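Long-range contact in glutaminase 1 (Escherichia coli, PDB 1U60), which catalyses the hydrolysis of L-glutamine to L-glutamate and ammonium and belongs to the glutaminase family of the beta-lactamase clan: residues V36-C48 against P271-L283. Sequence-based numbering, arbitrary orientation. Where two conformers were deposited one is given.
Sequences VPGQLAAVAIVTC and PGVMGIAAFSPPL. With EDO (1,2-ethanediol), chain J.
Ser280 reaches across to the loop ahead of strand 42-47: with OG turned to the side opposite its main-chain N (chi1 -165°), the hydroxyl donates to Leu40 O at 2.7 Å. Arg291 bonds both Ser280 OG and Gly38 O. Next door, the Phe279 ring meets Leu40 and Val36. Leu40 CB comes at it obliquely, 3.9 Å from Phe279 CE2, while Val36 CG1 lies near the ring plane at the edge; Phe62 stacks on the same ring. The Val36 side chain then crosses that of Pro281 at about a right angle, its CG1 3.6 Å from Pro281 CG.

From here strand 274-279, the middle one of a five-stranded antiparallel sheet, pairs with 42-47 through three hydrogen-bonded pairs: Ala42 with Phe279, Ala44 with Ala277, and Val46 with Gly275. Helix 202-213 packs on this face, Thr202 against Ala42 and Phe279 and Ala210 against Val46. The other face is bulkier. Met274 SD lies 3.8 Å from Ile45 CG2, and the bend at chi3 (59°) folds Met274 CE back to 3.9 Å from the same Ile45 CG2. Val43 CB rests 4.1 Å from Ala278 CB; helices 4-18 and 290-303 cover this side. Past the strand end, Cys48 N donates to Val273 O from well above the carbonyl plane, beside the classic bulge that Val273 and Met274 form opposite Val270.

The sheet is thus sandwiched between helices, as in the beta-lactamase fold. Alternating backbone bonds join the strands, and mostly apolar side chains meet helices on the two faces. Bonding around Ser280 and Arg291 ties the Gly38-Leu40 turn to the end of strand 274-279, and the Arg291 charge probably polarises the Ser280 hydroxyl.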
loop_
_atom_site.group_PDB
_atom_site.type_symbol
_atom_site.label_atom_id
_atom_site.label_comp_id
_atom_site.label_asym_id
_atom_site.label_seq_id
_atom_site.Cartn_x
_atom_site.Cartn_y
_atom_site.Cartn_z
ATOM N N VAL A 36 17.570 14.039 23.277
ATOM C CA VAL A 36 18.349 14.096 22.029
ATOM C C VAL A 36 18.248 15.517 21.490
ATOM O O VAL A 36 17.142 16.004 21.325
ATOM C CB VAL A 36 17.844 13.089 20.938
ATOM C CG1 VAL A 36 18.706 13.188 19.665
ATOM C CG2 VAL A 36 17.885 11.683 21.450
ATOM N N PRO A 37 19.378 16.189 21.194
ATOM C CA PRO A 37 19.290 17.571 20.717
ATOM C C PRO A 37 18.406 17.666 19.481
ATOM O O PRO A 37 18.651 16.970 18.499
ATOM C CB PRO A 37 20.732 17.957 20.432
ATOM C CG PRO A 37 21.560 17.042 21.413
ATOM C CD PRO A 37 20.776 15.749 21.395
ATOM N N GLY A 38 17.399 18.525 19.544
ATOM C CA GLY A 38 16.337 18.573 18.544
ATOM C C GLY A 38 16.717 19.117 17.182
ATOM O O GLY A 38 16.021 18.811 16.213
ATOM N N GLN A 39 17.843 19.844 17.096
ATOM C CA GLN A 39 18.280 20.421 15.849
ATOM C C GLN A 39 19.053 19.448 14.937
ATOM O O GLN A 39 19.344 19.797 13.799
ATOM C CB GLN A 39 19.119 21.693 16.086
ATOM C CG GLN A 39 20.540 21.550 16.468
ATOM C CD GLN A 39 20.755 20.968 17.840
ATOM O OE1 GLN A 39 19.850 20.960 18.696
ATOM N NE2 GLN A 39 21.982 20.467 18.065
ATOM N N LEU A 40 19.453 18.302 15.472
ATOM C CA LEU A 40 20.208 17.338 14.675
ATOM C C LEU A 40 19.385 16.924 13.479
ATOM O O LEU A 40 18.184 16.671 13.620
ATOM C CB LEU A 40 20.552 16.130 15.497
ATOM C CG LEU A 40 21.458 16.335 16.693
ATOM C CD1 LEU A 40 21.502 15.093 17.603
ATOM C CD2 LEU A 40 22.851 16.737 16.204
ATOM N N ALA A 41 20.059 16.782 12.339
ATOM C CA ALA A 41 19.388 16.450 11.101
ATOM C C ALA A 41 20.373 15.911 10.074
ATOM O O ALA A 41 21.483 16.459 9.938
ATOM C CB ALA A 41 18.737 17.677 10.554
ATOM N N ALA A 42 19.985 14.845 9.345
ATOM C CA ALA A 42 20.842 14.178 8.380
ATOM C C ALA A 42 20.010 13.530 7.313
ATOM O O ALA A 42 18.831 13.190 7.546
ATOM C CB ALA A 42 21.740 13.168 9.048
ATOM N N VAL A 43 20.621 13.389 6.154
ATOM C CA VAL A 43 20.036 12.635 5.067
ATOM C C VAL A 43 21.159 11.926 4.308
ATOM O O VAL A 43 22.303 12.419 4.193
ATOM C CB VAL A 43 19.183 13.517 4.158
ATOM C CG1 VAL A 43 19.982 14.719 3.645
ATOM C CG2 VAL A 43 18.605 12.725 3.040
ATOM N N ALA A 44 20.863 10.727 3.825
ATOM C CA ALA A 44 21.871 9.920 3.125
ATOM C C ALA A 44 21.260 9.022 2.062
ATOM O O ALA A 44 20.153 8.563 2.195
ATOM C CB ALA A 44 22.676 9.025 4.108
ATOM N N ILE A 45 22.089 8.701 1.056
ATOM C CA ILE A 45 21.850 7.667 0.081
ATOM C C ILE A 45 22.972 6.623 0.193
ATOM O O ILE A 45 24.150 6.945 0.325
ATOM C CB ILE A 45 21.933 8.253 -1.334
ATOM C CG1 ILE A 45 20.786 9.210 -1.627
ATOM C CG2 ILE A 45 22.031 7.160 -2.380
ATOM C CD1 ILE A 45 20.970 10.075 -2.878
ATOM N N VAL A 46 22.571 5.351 0.154
ATOM C CA VAL A 46 23.483 4.267 -0.079
ATOM C C VAL A 46 22.979 3.513 -1.309
ATOM O O VAL A 46 21.864 3.012 -1.322
ATOM C CB VAL A 46 23.608 3.343 1.119
ATOM C CG1 VAL A 46 24.549 2.145 0.722
ATOM C CG2 VAL A 46 24.184 4.122 2.321
ATOM N N THR A 47 23.799 3.446 -2.359
ATOM C CA THR A 47 23.351 2.837 -3.619
ATOM C C THR A 47 23.584 1.342 -3.599
ATOM O O THR A 47 24.357 0.852 -2.797
ATOM C CB THR A 47 24.086 3.426 -4.859
ATOM O OG1 THR A 47 25.461 2.991 -4.911
ATOM C CG2 THR A 47 24.145 4.963 -4.766
ATOM N N CYS A 48 22.922 0.648 -4.520
ATOM C CA CYS A 48 23.098 -0.790 -4.688
ATOM C C CYS A 48 24.490 -1.170 -5.108
ATOM O O CYS A 48 24.891 -2.336 -4.974
ATOM C CB CYS A 48 22.074 -1.319 -5.688
ATOM S SG CYS A 48 20.491 -1.325 -4.865
ATOM N N PRO A 271 13.550 0.143 -5.174
ATOM C CA PRO A 271 13.872 -1.243 -5.545
ATOM C C PRO A 271 14.836 -1.254 -6.743
ATOM O O PRO A 271 14.623 -0.572 -7.774
ATOM C CB PRO A 271 12.488 -1.846 -5.911
ATOM C CG PRO A 271 11.515 -1.034 -5.212
ATOM C CD PRO A 271 12.097 0.374 -5.198
ATOM N N GLY A 272 15.905 -2.015 -6.596
ATOM C CA GLY A 272 16.950 -2.100 -7.607
ATOM C C GLY A 272 17.983 -0.992 -7.646
ATOM O O GLY A 272 18.936 -1.077 -8.432
ATOM N N VAL A 273 17.842 0.037 -6.808
ATOM C CA VAL A 273 18.615 1.255 -7.023
ATOM C C VAL A 273 19.343 1.756 -5.784
ATOM O O VAL A 273 20.562 1.893 -5.794
ATOM C CB VAL A 273 17.746 2.368 -7.620
ATOM C CG1 VAL A 273 18.590 3.660 -7.874
ATOM C CG2 VAL A 273 17.088 1.895 -8.925
ATOM N N MET A 274 18.620 2.029 -4.709
ATOM C CA MET A 274 19.223 2.670 -3.540
ATOM C C MET A 274 18.344 2.645 -2.304
ATOM O O MET A 274 17.136 2.439 -2.372
ATOM C CB MET A 274 19.577 4.140 -3.852
ATOM C CG MET A 274 18.356 5.019 -4.112
ATOM S SD MET A 274 18.740 6.758 -4.270
ATOM C CE MET A 274 19.884 6.695 -5.652
ATOM N N GLY A 275 18.991 2.781 -1.152
ATOM C CA GLY A 275 18.321 3.180 0.072
ATOM C C GLY A 275 18.471 4.664 0.303
ATOM O O GLY A 275 19.541 5.220 0.038
ATOM N N ILE A 276 17.409 5.297 0.804
ATOM C CA ILE A 276 17.431 6.704 1.156
ATOM C C ILE A 276 16.962 6.787 2.585
ATOM O O ILE A 276 15.931 6.237 2.978
ATOM C CB ILE A 276 16.495 7.570 0.268
ATOM C CG1 ILE A 276 16.710 7.286 -1.199
ATOM C CG2 ILE A 276 16.587 9.110 0.625
ATOM C CD1 ILE A 276 15.575 7.869 -2.142
ATOM N N ALA A 277 17.699 7.507 3.391
ATOM C CA ALA A 277 17.281 7.658 4.783
ATOM C C ALA A 277 17.503 9.073 5.262
ATOM O O ALA A 277 18.357 9.810 4.744
ATOM C CB ALA A 277 18.000 6.706 5.666
ATOM N N ALA A 278 16.771 9.430 6.290
ATOM C CA ALA A 278 17.037 10.695 7.012
ATOM C C ALA A 278 16.710 10.563 8.455
ATOM O O ALA A 278 16.077 9.619 8.870
ATOM C CB ALA A 278 16.213 11.812 6.382
ATOM N N PHE A 279 17.140 11.564 9.246
ATOM C CA PHE A 279 16.912 11.608 10.642
ATOM C C PHE A 279 16.747 13.030 11.100
ATOM O O PHE A 279 17.504 13.921 10.684
ATOM C CB PHE A 279 18.103 10.937 11.343
ATOM C CG PHE A 279 18.380 11.421 12.724
ATOM C CD1 PHE A 279 17.545 11.104 13.772
ATOM C CD2 PHE A 279 19.563 12.123 12.988
ATOM C CE1 PHE A 279 17.826 11.530 15.041
ATOM C CE2 PHE A 279 19.876 12.540 14.253
ATOM C CZ PHE A 279 19.016 12.247 15.299
ATOM N N SER A 280 15.722 13.221 11.933
ATOM C CA SER A 280 15.682 14.340 12.843
ATOM C C SER A 280 14.707 14.055 13.996
ATOM O O SER A 280 13.583 13.547 13.731
ATOM C CB SER A 280 15.273 15.620 12.134
ATOM O OG SER A 280 15.587 16.744 13.001
ATOM N N PRO A 281 15.085 14.340 15.248
ATOM C CA PRO A 281 14.244 13.935 16.379
ATOM C C PRO A 281 12.795 14.440 16.425
ATOM O O PRO A 281 11.988 13.670 16.905
ATOM C CB PRO A 281 15.046 14.435 17.601
ATOM C CG PRO A 281 16.525 14.454 17.110
ATOM C CD PRO A 281 16.395 14.886 15.708
ATOM N N PRO A 282 12.464 15.672 16.028
ATOM C CA PRO A 282 11.064 16.117 16.162
ATOM C C PRO A 282 10.093 15.335 15.280
ATOM O O PRO A 282 10.307 15.278 14.082
ATOM C CB PRO A 282 11.139 17.594 15.807
ATOM C CG PRO A 282 12.556 17.984 16.151
ATOM C CD PRO A 282 13.335 16.779 15.607
ATOM N N LEU A 283 9.044 14.786 15.900
ATOM C CA LEU A 283 8.053 13.952 15.252
ATOM C C LEU A 283 6.725 14.689 15.075
ATOM O O LEU A 283 6.355 15.519 15.897
ATOM C CB LEU A 283 7.776 12.701 16.053
ATOM C CG LEU A 283 8.973 11.938 16.568
ATOM C CD1 LEU A 283 8.612 10.799 17.501
ATOM C CD2 LEU A 283 9.930 11.472 15.422
HETATM C C1 EDO J . 25.040 19.315 18.024
HETATM O O1 EDO J . 24.702 20.071 16.879
HETATM C C2 EDO J . 23.803 19.085 18.874
HETATM O O2 EDO J . 23.996 19.413 20.240
#